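Local coordinates for protein L-talarate/galactarate dehydratase (Salmonella typhimurium, PDB 2PP3) that dehydrates both L-talarate and galactarate to 5-keto-4-deoxy-D-glucarate and epimerizes L-talarate to galactarate, using one magnesium ion per subunit, at residues Q163-S168 with W346-E351; G193-V198 with P222-A227; Q229-E234 with I249-P254; P327-E332 with E351-L356. The protein carries 1 engineered substitution. All coordinates share one frame; numbering follows the deposited sequence.

Contact 1 of 4, residues Q163-S168 with W346-E351; sequences QCYNTS and WLEHFE. With LGT (L-glucaric acid), chain G.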
# COMPACT_ATOMS: atom_id res chain seq x y z
N GLN B 163 3.89 18.98 10.64
CA GLN B 163 4.82 19.69 11.52
C GLN B 163 6.15 19.77 10.78
O GLN B 163 6.59 18.78 10.20
CB GLN B 163 5.06 18.93 12.82
CG GLN B 163 3.85 18.64 13.65
CD GLN B 163 4.23 17.86 14.90
OE1 GLN B 163 4.74 16.74 14.81
NE2 GLN B 163 3.98 18.45 16.06
N CYS B 164 6.80 20.93 10.84
CA CYS B 164 8.05 21.11 10.13
C CYS B 164 9.16 21.70 11.00
O CYS B 164 8.90 22.58 11.83
CB CYS B 164 7.80 22.01 8.91
SG CYS B 164 9.17 22.14 7.74
N TYR B 165 10.38 21.20 10.83
CA TYR B 165 11.52 21.69 11.58
C TYR B 165 12.64 22.02 10.59
O TYR B 165 12.73 21.41 9.52
CB TYR B 165 11.98 20.65 12.61
CG TYR B 165 12.74 19.46 12.03
CD1 TYR B 165 14.12 19.52 11.84
CD2 TYR B 165 12.07 18.29 11.66
CE1 TYR B 165 14.83 18.44 11.30
CE2 TYR B 165 12.76 17.21 11.12
CZ TYR B 165 14.14 17.29 10.94
OH TYR B 165 14.83 16.24 10.40
N ASN B 166 13.49 22.98 10.94
CA ASN B 166 14.59 23.36 10.06
C ASN B 166 15.93 22.75 10.49
O ASN B 166 16.22 22.64 11.69
CB ASN B 166 14.72 24.88 9.98
CG ASN B 166 15.98 25.32 9.24
OD1 ASN B 166 17.07 25.34 9.82
ND2 ASN B 166 15.84 25.64 7.96
N THR B 167 16.74 22.37 9.51
CA THR B 167 18.04 21.77 9.76
C THR B 167 19.19 22.63 9.23
O THR B 167 20.23 22.74 9.88
CB THR B 167 18.15 20.38 9.09
OG1 THR B 167 17.22 19.48 9.70
CG2 THR B 167 19.56 19.81 9.22
N SER B 168 18.99 23.22 8.06
CA SER B 168 20.01 24.03 7.41
C SER B 168 20.59 25.19 8.22
O SER B 168 21.61 25.76 7.85
CB SER B 168 19.48 24.56 6.07
OG SER B 168 18.33 25.36 6.25
N TRP B 346 7.00 14.20 11.30
CA TRP B 346 7.76 15.44 11.23
C TRP B 346 8.38 15.56 9.85
O TRP B 346 8.87 14.57 9.29
CB TRP B 346 8.89 15.45 12.27
CG TRP B 346 8.46 15.88 13.62
CD1 TRP B 346 7.99 15.09 14.63
CD2 TRP B 346 8.47 17.22 14.13
NE1 TRP B 346 7.71 15.85 15.74
CE2 TRP B 346 8.00 17.16 15.46
CE3 TRP B 346 8.83 18.46 13.59
CZ2 TRP B 346 7.89 18.30 16.27
CZ3 TRP B 346 8.72 19.60 14.39
CH2 TRP B 346 8.25 19.51 15.72
N LEU B 347 8.35 16.77 9.29
CA LEU B 347 8.92 17.03 7.98
C LEU B 347 10.16 17.90 8.18
O LEU B 347 10.13 18.86 8.95
CB LEU B 347 7.91 17.77 7.09
CG LEU B 347 8.30 17.92 5.62
CD1 LEU B 347 8.35 16.54 4.99
CD2 LEU B 347 7.29 18.81 4.89
N GLU B 348 11.22 17.57 7.46
CA GLU B 348 12.48 18.29 7.56
C GLU B 348 12.63 19.37 6.49
O GLU B 348 12.46 19.10 5.30
CB GLU B 348 13.65 17.30 7.48
CG GLU B 348 15.03 17.96 7.40
CD GLU B 348 16.16 16.95 7.46
OE1 GLU B 348 16.11 15.93 6.73
OE2 GLU B 348 17.12 17.20 8.22
N HIS B 349 12.97 20.58 6.92
CA HIS B 349 13.12 21.67 5.97
C HIS B 349 14.54 22.13 5.63
O HIS B 349 15.40 22.31 6.50
CB HIS B 349 12.31 22.89 6.45
CG HIS B 349 12.61 24.14 5.70
ND1 HIS B 349 13.77 24.87 5.89
CD2 HIS B 349 11.93 24.79 4.72
CE1 HIS B 349 13.79 25.90 5.07
NE2 HIS B 349 12.68 25.87 4.35
N PHE B 350 14.74 22.32 4.33
CA PHE B 350 15.98 22.83 3.75
C PHE B 350 15.48 23.80 2.68
O PHE B 350 14.37 23.65 2.19
CB PHE B 350 16.77 21.72 3.04
CG PHE B 350 17.64 20.89 3.94
CD1 PHE B 350 17.12 19.79 4.61
CD2 PHE B 350 18.98 21.21 4.10
CE1 PHE B 350 17.94 19.00 5.42
CE2 PHE B 350 19.81 20.44 4.91
CZ PHE B 350 19.29 19.33 5.57
N GLU B 351 16.29 24.80 2.33
CA GLU B 351 15.89 25.75 1.30
C GLU B 351 16.62 25.39 0.01
O GLU B 351 16.23 25.80 -1.08
CB GLU B 351 16.25 27.18 1.71
CG GLU B 351 17.73 27.41 1.97
CD GLU B 351 18.11 27.17 3.42
OE1 GLU B 351 17.73 26.13 3.98
OE2 GLU B 351 18.80 28.04 4.00
O1A LGT G . 19.44 16.89 7.32
C1 LGT G . 19.92 15.91 7.90
O1B LGT G . 19.24 15.08 8.54
C2 LGT G . 21.47 15.69 7.82
O2 LGT G . 21.84 14.37 8.25
C3 LGT G . 22.04 15.91 6.41
O3 LGT G . 21.73 14.77 5.60
C4 LGT G . 23.58 16.10 6.38
O4 LGT G . 24.23 14.89 6.84
C5 LGT G . 24.16 16.45 4.99
O5 LGT G . 23.52 17.64 4.51
C6 LGT G . 25.68 16.69 5.04
O6A LGT G . 26.42 15.71 4.75
O6B LGT G . 26.09 17.83 5.38

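Contact 2 of 4, residues G193-V198 with P222-A227; sequences GIKLAV and PLMVDA. Engineered in segment 193-198: Ala-197 (natural residue Lys). With MG (magnesium ion), chain F; LGT (L-glucaric acid), chain G.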
# COMPACT_ATOMS: atom_id res chain seq x y z
N GLY B 193 10.10 23.62 14.56
CA GLY B 193 11.13 22.96 15.34
C GLY B 193 12.52 23.26 14.84
O GLY B 193 12.71 23.81 13.76
N ILE B 194 13.51 22.88 15.64
CA ILE B 194 14.91 23.13 15.30
C ILE B 194 15.77 21.90 15.57
O ILE B 194 15.64 21.26 16.61
CB ILE B 194 15.48 24.30 16.14
CG1 ILE B 194 14.77 25.61 15.77
CG2 ILE B 194 16.99 24.42 15.92
CD1 ILE B 194 15.00 26.06 14.32
N LYS B 195 16.63 21.56 14.61
CA LYS B 195 17.53 20.43 14.79
C LYS B 195 18.96 20.95 14.81
O LYS B 195 19.39 21.67 13.90
CB LYS B 195 17.39 19.40 13.67
CG LYS B 195 18.31 18.19 13.87
CD LYS B 195 17.88 16.96 13.07
CE LYS B 195 18.15 17.11 11.59
NZ LYS B 195 17.65 15.91 10.86
N LEU B 196 19.69 20.60 15.87
CA LEU B 196 21.07 21.03 16.03
C LEU B 196 22.05 19.91 15.70
O LEU B 196 21.93 18.79 16.21
CB LEU B 196 21.29 21.49 17.48
CG LEU B 196 22.68 22.03 17.84
CD1 LEU B 196 22.97 23.30 17.04
CD2 LEU B 196 22.73 22.32 19.34
N ALA B 197 23.02 20.21 14.84
CA ALA B 197 24.02 19.22 14.47
C ALA B 197 25.02 19.09 15.62
O ALA B 197 25.61 20.08 16.04
CB ALA B 197 24.74 19.66 13.20
N VAL B 198 25.18 17.87 16.12
CA VAL B 198 26.13 17.60 17.20
C VAL B 198 27.03 16.43 16.81
O VAL B 198 27.02 15.99 15.65
CB VAL B 198 25.40 17.24 18.52
CG1 VAL B 198 24.61 18.44 19.02
CG2 VAL B 198 24.48 16.05 18.31
N PRO B 222 9.90 22.66 20.09
CA PRO B 222 10.47 21.38 19.66
C PRO B 222 11.94 21.51 19.25
O PRO B 222 12.28 22.30 18.37
CB PRO B 222 9.57 20.98 18.50
CG PRO B 222 8.24 21.55 18.90
CD PRO B 222 8.64 22.93 19.37
N LEU B 223 12.79 20.74 19.92
CA LEU B 223 14.22 20.76 19.65
C LEU B 223 14.76 19.34 19.53
O LEU B 223 14.40 18.46 20.30
CB LEU B 223 14.95 21.49 20.78
CG LEU B 223 16.48 21.57 20.71
CD1 LEU B 223 16.91 22.31 19.45
CD2 LEU B 223 16.99 22.27 21.95
N MET B 224 15.62 19.13 18.54
CA MET B 224 16.22 17.82 18.32
C MET B 224 17.69 17.95 17.92
O MET B 224 18.14 19.02 17.51
CB MET B 224 15.45 17.03 17.25
CG MET B 224 14.99 17.85 16.05
SD MET B 224 13.21 18.28 16.10
CE MET B 224 13.27 19.92 16.63
N VAL B 225 18.44 16.86 18.06
CA VAL B 225 19.86 16.86 17.71
C VAL B 225 20.18 15.71 16.77
O VAL B 225 19.46 14.71 16.71
CB VAL B 225 20.76 16.75 18.96
CG1 VAL B 225 20.49 17.92 19.89
CG2 VAL B 225 20.51 15.44 19.68
N ASP B 226 21.27 15.86 16.04
CA ASP B 226 21.71 14.88 15.06
C ASP B 226 23.23 14.72 15.14
O ASP B 226 23.97 15.65 14.84
CB ASP B 226 21.30 15.40 13.69
CG ASP B 226 21.62 14.44 12.58
OD1 ASP B 226 22.33 13.43 12.79
OD2 ASP B 226 21.16 14.72 11.47
N ALA B 227 23.68 13.53 15.55
CA ALA B 227 25.10 13.24 15.69
C ALA B 227 25.74 12.66 14.44
O ALA B 227 26.95 12.44 14.39
CB ALA B 227 25.32 12.29 16.86
MG MG F . 20.40 13.58 9.84
O1A LGT G . 19.44 16.89 7.32
C1 LGT G . 19.92 15.91 7.90
O1B LGT G . 19.24 15.08 8.54
C2 LGT G . 21.47 15.69 7.82
O2 LGT G . 21.84 14.37 8.25
C3 LGT G . 22.04 15.91 6.41
O3 LGT G . 21.73 14.77 5.60
C4 LGT G . 23.58 16.10 6.38
O4 LGT G . 24.23 14.89 6.84
C5 LGT G . 24.16 16.45 4.99
O5 LGT G . 23.52 17.64 4.51
C6 LGT G . 25.68 16.69 5.04
O6A LGT G . 26.42 15.71 4.75
O6B LGT G . 26.09 17.83 5.38
O HOH W 1 21.85 12.06 10.45

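Contact 3 of 4, residues Q229-E234 with I249-P254; sequences QQWDRE and IWIEEP. With MG (magnesium ion), chain F.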
# COMPACT_ATOMS: atom_id res chain seq x y z
N GLN B 229 26.05 9.70 13.13
CA GLN B 229 26.85 8.49 13.34
C GLN B 229 28.21 8.68 13.99
O GLN B 229 28.98 7.72 14.07
CB GLN B 229 27.11 7.78 12.01
CG GLN B 229 25.91 7.57 11.11
CD GLN B 229 26.31 6.91 9.80
OE1 GLN B 229 26.69 5.74 9.78
NE2 GLN B 229 26.23 7.66 8.71
N GLN B 230 28.51 9.88 14.48
CA GLN B 230 29.83 10.12 15.05
C GLN B 230 30.16 9.70 16.48
O GLN B 230 31.28 9.92 16.93
CB GLN B 230 30.22 11.59 14.84
CG GLN B 230 30.48 11.96 13.38
CD GLN B 230 31.00 10.78 12.55
OE1 GLN B 230 30.22 10.03 11.96
NE2 GLN B 230 32.31 10.61 12.52
N TRP B 231 29.21 9.11 17.20
CA TRP B 231 29.52 8.67 18.55
C TRP B 231 29.72 7.16 18.58
O TRP B 231 29.26 6.46 17.68
CB TRP B 231 28.39 8.99 19.53
CG TRP B 231 28.22 10.43 19.82
CD1 TRP B 231 29.19 11.38 19.90
CD2 TRP B 231 26.99 11.08 20.15
NE1 TRP B 231 28.65 12.59 20.26
CE2 TRP B 231 27.30 12.43 20.42
CE3 TRP B 231 25.66 10.65 20.24
CZ2 TRP B 231 26.32 13.36 20.78
CZ3 TRP B 231 24.68 11.57 20.60
CH2 TRP B 231 25.02 12.92 20.87
N ASP B 232 30.43 6.67 19.59
CA ASP B 232 30.59 5.23 19.74
C ASP B 232 29.60 4.93 20.87
O ASP B 232 29.11 5.86 21.52
CB ASP B 232 32.03 4.84 20.12
CG ASP B 232 32.52 5.47 21.41
OD1 ASP B 232 31.73 6.13 22.12
OD2 ASP B 232 33.72 5.30 21.73
N ARG B 233 29.29 3.67 21.11
CA ARG B 233 28.32 3.33 22.15
C ARG B 233 28.56 4.00 23.51
O ARG B 233 27.62 4.48 24.14
CB ARG B 233 28.24 1.82 22.29
CG ARG B 233 27.84 1.12 21.00
CD ARG B 233 27.70 -0.36 21.20
NE ARG B 233 27.23 -1.05 20.00
CZ ARG B 233 27.04 -2.36 19.93
NH1 ARG B 233 27.30 -3.11 20.99
NH2 ARG B 233 26.60 -2.93 18.82
N GLU B 234 29.82 4.04 23.96
CA GLU B 234 30.15 4.65 25.25
C GLU B 234 29.69 6.11 25.28
O GLU B 234 28.99 6.54 26.20
CB GLU B 234 31.66 4.62 25.51
CG GLU B 234 32.30 3.25 25.68
CD GLU B 234 32.30 2.43 24.41
OE1 GLU B 234 32.55 3.01 23.33
OE2 GLU B 234 32.07 1.20 24.48
N ILE B 249 13.04 16.18 21.08
CA ILE B 249 12.03 15.40 20.39
C ILE B 249 12.68 14.07 20.02
O ILE B 249 12.01 13.03 19.99
CB ILE B 249 11.56 16.11 19.11
CG1 ILE B 249 10.99 17.49 19.46
CG2 ILE B 249 10.54 15.25 18.40
CD1 ILE B 249 9.77 17.44 20.38
N TRP B 250 13.98 14.09 19.74
CA TRP B 250 14.72 12.88 19.41
C TRP B 250 16.23 13.10 19.29
O TRP B 250 16.69 14.24 19.19
CB TRP B 250 14.19 12.26 18.10
CG TRP B 250 14.55 12.99 16.81
CD1 TRP B 250 15.81 13.25 16.33
CD2 TRP B 250 13.64 13.47 15.81
NE1 TRP B 250 15.73 13.86 15.10
CE2 TRP B 250 14.41 14.01 14.76
CE3 TRP B 250 12.24 13.49 15.71
CZ2 TRP B 250 13.83 14.57 13.61
CZ3 TRP B 250 11.66 14.05 14.56
CH2 TRP B 250 12.46 14.58 13.53
N ILE B 251 16.98 12.00 19.32
CA ILE B 251 18.43 12.02 19.14
C ILE B 251 18.60 11.25 17.84
O ILE B 251 18.27 10.07 17.76
CB ILE B 251 19.20 11.24 20.24
CG1 ILE B 251 18.90 11.82 21.62
CG2 ILE B 251 20.70 11.29 19.95
CD1 ILE B 251 19.38 13.23 21.80
N GLU B 252 19.11 11.92 16.82
CA GLU B 252 19.26 11.30 15.52
C GLU B 252 20.63 10.69 15.26
O GLU B 252 21.66 11.25 15.63
CB GLU B 252 18.94 12.33 14.45
CG GLU B 252 18.87 11.79 13.06
CD GLU B 252 18.22 12.77 12.11
OE1 GLU B 252 17.38 13.58 12.57
OE2 GLU B 252 18.53 12.73 10.91
N GLU B 253 20.63 9.53 14.60
CA GLU B 253 21.86 8.83 14.25
C GLU B 253 22.99 8.97 15.28
O GLU B 253 24.06 9.50 14.98
CB GLU B 253 22.36 9.31 12.88
CG GLU B 253 21.46 8.90 11.72
CD GLU B 253 22.22 8.73 10.41
OE1 GLU B 253 22.59 9.75 9.78
OE2 GLU B 253 22.46 7.57 10.02
N PRO B 254 22.78 8.48 16.51
CA PRO B 254 23.85 8.60 17.49
C PRO B 254 25.02 7.66 17.19
O PRO B 254 26.15 7.92 17.59
CB PRO B 254 23.15 8.26 18.80
CG PRO B 254 22.10 7.27 18.37
CD PRO B 254 21.57 7.90 17.11
MG MG F . 20.40 13.58 9.84
O HOH W 2 24.85 10.35 8.58
O HOH W 1 21.85 12.06 10.45

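Contact 4 of 4, residues P327-E332 with E351-L356; sequences PHFAME and EWLNPL. With LGT (L-glucaric acid), chain G.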
# COMPACT_ATOMS: atom_id res chain seq x y z
N PRO B 327 10.69 11.60 7.67
CA PRO B 327 11.44 11.47 6.42
C PRO B 327 12.64 12.41 6.38
O PRO B 327 12.62 13.50 6.97
CB PRO B 327 10.40 11.81 5.36
CG PRO B 327 9.10 11.42 6.01
CD PRO B 327 9.28 11.93 7.41
N HIS B 328 13.68 12.00 5.67
CA HIS B 328 14.88 12.80 5.57
C HIS B 328 14.99 13.57 4.26
O HIS B 328 14.78 13.00 3.19
CB HIS B 328 16.11 11.90 5.76
CG HIS B 328 17.40 12.53 5.35
ND1 HIS B 328 17.90 12.45 4.07
CD2 HIS B 328 18.29 13.28 6.05
CE1 HIS B 328 19.04 13.10 3.99
NE2 HIS B 328 19.30 13.62 5.18
N PHE B 329 15.30 14.86 4.35
CA PHE B 329 15.49 15.71 3.17
C PHE B 329 14.26 15.72 2.25
O PHE B 329 13.13 15.48 2.70
CB PHE B 329 16.73 15.19 2.40
CG PHE B 329 17.36 16.20 1.48
CD1 PHE B 329 17.81 17.43 1.96
CD2 PHE B 329 17.53 15.91 0.13
CE1 PHE B 329 18.43 18.35 1.11
CE2 PHE B 329 18.15 16.82 -0.73
CZ PHE B 329 18.60 18.04 -0.23
N ALA B 330 14.49 16.02 0.98
CA ALA B 330 13.48 16.08 -0.08
C ALA B 330 12.03 16.33 0.36
O ALA B 330 11.14 15.54 0.05
CB ALA B 330 13.55 14.80 -0.92
N MET B 331 11.80 17.44 1.06
CA MET B 331 10.45 17.76 1.52
C MET B 331 9.43 17.86 0.40
O MET B 331 8.23 17.65 0.63
CB MET B 331 10.46 19.05 2.35
CG MET B 331 11.10 20.24 1.67
SD MET B 331 10.99 21.73 2.69
CE MET B 331 10.44 22.92 1.47
N GLU B 332 9.89 18.17 -0.81
CA GLU B 332 8.99 18.28 -1.96
C GLU B 332 8.23 16.97 -2.19
O GLU B 332 7.09 16.99 -2.67
CB GLU B 332 9.78 18.63 -3.23
CG GLU B 332 10.37 20.04 -3.27
CD GLU B 332 11.42 20.30 -2.19
OE1 GLU B 332 12.15 19.35 -1.81
OE2 GLU B 332 11.53 21.46 -1.74
N GLU B 351 16.29 24.80 2.33
CA GLU B 351 15.89 25.75 1.30
C GLU B 351 16.62 25.39 0.01
O GLU B 351 16.23 25.80 -1.08
CB GLU B 351 16.25 27.18 1.71
CG GLU B 351 17.73 27.41 1.97
CD GLU B 351 18.11 27.17 3.42
OE1 GLU B 351 17.73 26.13 3.98
OE2 GLU B 351 18.80 28.04 4.00
N TRP B 352 17.67 24.59 0.15
CA TRP B 352 18.52 24.16 -0.95
C TRP B 352 17.82 23.90 -2.28
O TRP B 352 18.28 24.39 -3.32
CB TRP B 352 19.30 22.92 -0.54
CG TRP B 352 20.19 23.13 0.65
CD1 TRP B 352 20.39 24.30 1.33
CD2 TRP B 352 21.00 22.15 1.30
NE1 TRP B 352 21.27 24.11 2.37
CE2 TRP B 352 21.66 22.79 2.37
CE3 TRP B 352 21.24 20.79 1.08
CZ2 TRP B 352 22.54 22.12 3.23
CZ3 TRP B 352 22.11 20.12 1.93
CH2 TRP B 352 22.75 20.78 2.99
N LEU B 353 16.74 23.14 -2.26
CA LEU B 353 16.03 22.81 -3.50
C LEU B 353 14.98 23.81 -3.98
O LEU B 353 14.45 23.64 -5.08
CB LEU B 353 15.39 21.42 -3.38
CG LEU B 353 16.28 20.21 -3.68
CD1 LEU B 353 17.44 20.16 -2.70
CD2 LEU B 353 15.46 18.94 -3.60
N ASN B 354 14.69 24.84 -3.19
CA ASN B 354 13.68 25.82 -3.59
C ASN B 354 13.85 26.34 -5.02
O ASN B 354 12.87 26.44 -5.76
CB ASN B 354 13.65 27.02 -2.63
CG ASN B 354 13.18 26.65 -1.24
OD1 ASN B 354 12.43 25.69 -1.06
ND2 ASN B 354 13.61 27.41 -0.24
N PRO B 355 15.09 26.67 -5.43
CA PRO B 355 15.32 27.17 -6.79
C PRO B 355 15.13 26.18 -7.94
O PRO B 355 15.16 26.58 -9.10
CB PRO B 355 16.75 27.72 -6.71
CG PRO B 355 17.38 26.87 -5.66
CD PRO B 355 16.31 26.78 -4.61
N LEU B 356 14.94 24.91 -7.63
CA LEU B 356 14.74 23.93 -8.70
C LEU B 356 13.32 24.00 -9.25
O LEU B 356 13.06 23.61 -10.39
CB LEU B 356 14.97 22.51 -8.18
CG LEU B 356 16.40 22.10 -7.84
CD1 LEU B 356 16.43 20.63 -7.48
CD2 LEU B 356 17.31 22.37 -9.04
O1A LGT G . 19.44 16.89 7.32
C1 LGT G . 19.92 15.91 7.90
O1B LGT G . 19.24 15.08 8.54
C2 LGT G . 21.47 15.69 7.82
O2 LGT G . 21.84 14.37 8.25
C3 LGT G . 22.04 15.91 6.41
O3 LGT G . 21.73 14.77 5.60
C4 LGT G . 23.58 16.10 6.38
O4 LGT G . 24.23 14.89 6.84
C5 LGT G . 24.16 16.45 4.99
O5 LGT G . 23.52 17.64 4.51
C6 LGT G . 25.68 16.69 5.04
O6A LGT G . 26.42 15.71 4.75
O6B LGT G . 26.09 17.83 5.38

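Contact 1 of 4, residues Q163-S168 with W346-E351
Thr-167 OG1 donates to Glu-348 OE2 at 2.7 Å, using the lone pair of the carboxylate oxygen that faces away from OE1. That same OE2 lies 2.5 Å from O1A of the bound L-glucaric acid and also forms a salt bridge with Lys-195, while OE1 takes the backbone N of Phe-329, so both ends of this substrate-binding carboxylate are fixed. Just past the strand ends, Ser-168 OG donates to Glu-351 OE1, a very short bond. Strands 161-166 and 346-349 are the first and last of the enolase-superfamily (β/α)7β barrel. Their parallel pairing closes it, with Leu-347 N on Gln-163 O, Tyr-165 N on Leu-347 O, His-349 N on Tyr-165 O and a longer Thr-167 N to His-349 O. On the outer face Asn-166 ND2 donates to His-349 ND1 at 3.0 Å, 17° out of the imidazole plane. The same nitrogen also donates to Ser-168 OG, and Asn-166 OD1 takes Gly-169 N, which together fix the turn of the amide. The His-349 ring stacks on Tyr-12 of the second subunit.

On the face that carries Gln-163, Tyr-165, Trp-346 and Glu-348, two CH-pi contacts stand out. Gln-163 CB stands over the six-membered ring of Trp-346, 4.0 Å from its centroid and 13° off the normal. Glu-348 CA likewise covers one face of the Tyr-165 ring, whose hydroxyl bonds to Lys-195. Tyr-165 takes chi1 75°, with CG between N and C, and this brings ring atom CD2 to 3.8 Å from Trp-346 CE3.

Contact 2 of 4, residues G193-V198 with P222-A227
Lys-195 and Met-224 cross at about a right angle, with Lys-195 CB resting on Met-224 CG at 3.7 Å. Further along the lysine, its CD lies 3.8 Å from Asp-226 CB, so the aliphatic stem fits into the groove between the two side chains that follow each other on this face of strand 223-226. The chain leaves CA extended, with CG anti to N, and then bends at chi3 (73°), which carries NZ to the ligand. There NZ donates to L-glucaric acid O1B at 2.9 Å, while Tyr-165, Glu-252 and Glu-348 are its protein partners.

Strand 194-197, helix 203-217 and strand 223-226 form one beta-alpha-beta unit of the barrel. The two strands run parallel at 29°, joined by backbone bonds from Ile-194 N to Pro-222 O, Leu-196 N to Met-224 O, Asp-226 N to Leu-196 O and Val-198 N to Asp-226 O.

The opposite face carries the apolar side chains Ile-194, Leu-196, Leu-223 and Val-225, and packs on helix 203-217. Ile-194 CG2 touches the Leu-223 CD1 branch at 4.1 Å. Just past the strand end, Val-198 CG2 lies against Val-225 CB at 3.8 Å and near the methyl of Ala-227. On the lysine's face sits Ala-197, an engineered replacement for the proton-accepting lysine. Beside it Asp-226 OD2 binds magnesium at 2.1 Å, and Asp-226 OD1 lies 2.8 Å from a metal-bound water O, one of several acceptors around it, and accepts from Asn-228 N.

Contact 3 of 4, residues Q229-E234 with I249-P254
Two successive loops at the C-terminal ends of barrel strands meet beside the magnesium site, Gln-229 and Trp-231 of one lying against Glu-253 and Pro-254 of the other. The main link is backbone to backbone: Gln-229 N donates to Glu-253 O at 2.7 Å. Both residues have positive phi, as each loop turns sharply here. A second bond, Trp-231 N to Pro-254 O, is weak at 3.3 Å. The Gln-229 and Glu-253 side chains run side by side in the same direction, and a water joins them, accepting from Gln-229 NE2 at 3.0 Å and donating to Glu-253 OE1 at 2.6 Å. Gln-229 OE1 takes Ala-257 N. Glu-253 OE1 is also among the acceptors around the magnesium-bound water, which makes Glu-253 a second-shell residue. Glu-252 OE2 binds the metal directly at 2.3 Å, alongside Asp-226 and Glu-278. Glu-252 OE1 accepts from Trp-250 NE1 through the lone pair turned away from OE2, and has Lys-195 and Gln-299 as further partners. Trp-231 meets the second segment with the edge of its ring, CE3 lying 3.8 Å from Pro-254 CB and CZ3 4.0 Å from Ile-251 CG2. The indole also packs on Met-239 and Met-243 of helix 233-243, which Asp-232 N-caps, and Ile-251 links that layer to strands 223-226 and 274-276 on its two flanks.

Contact 4 of 4, residues P327-E332 with E351-L356
Phe-329 reaches across to Trp-352 and Leu-353. Its CB lies 3.3 Å above the plane of the neighbouring His-328 ring, toward the rim. With CG anti to the backbone N (chi1 -159°), the ring swings out to the second segment. On one side CE1 touches Trp-352 CE3 at 3.7 Å, while at the tip CZ meets Leu-353 CD1 at 3.5 Å and CE2 stays near the same methyl. Both partners cross the phenylalanine at about a right angle, and Lys-82 makes a cation-pi contact with its ring. Glu-332, bent at chi2, brings OE1 to 3.8 Å from Leu-353 CD2, so the other leucine branch rests against a side chain of the first turn of helix 331-339. A type I turn from Glu-351 to Asn-354 presents Trp-352 and Leu-353, whose side chains also pack on strand 28-40 of the N-terminal domain. Trp-352 CH2 approaches L-glucaric acid O5 at 3.6 Å.

His-328 NE2 is hydrogen-bonded to ligand O3 and ND1 to Asp-301, consistent with its assigned role beside this histidine. No hydrogen bond crosses between the segments: the join is van der Waals packing, mostly between apolar groups. Shape, not polar bonding, thus sets how Phe-329 meets the 351-354 turn.

From the N terminus, 163-168 comes first and waits until 346-351 for its partner, so contact 1 closes the longest loop and, with it, the barrel. Inside that loop contact 2 closes between 193-198 and 222-227, and contact 3 follows in series, 229-234 with 249-254; strands 223-226 and 251-252 are neighbours, and both contacts touch magnesium. Contact 4 opens at 327-332, before contact 1 has closed, and closes at 351-356 just after it, so these two cross and share Glu-351. Lys-195 joins contacts 1 and 2; Trp-250, in segment 249-254, packs on Tyr-165 and Trp-346 of contact 1; and contact 4 links the barrel's end to the N-terminal domain.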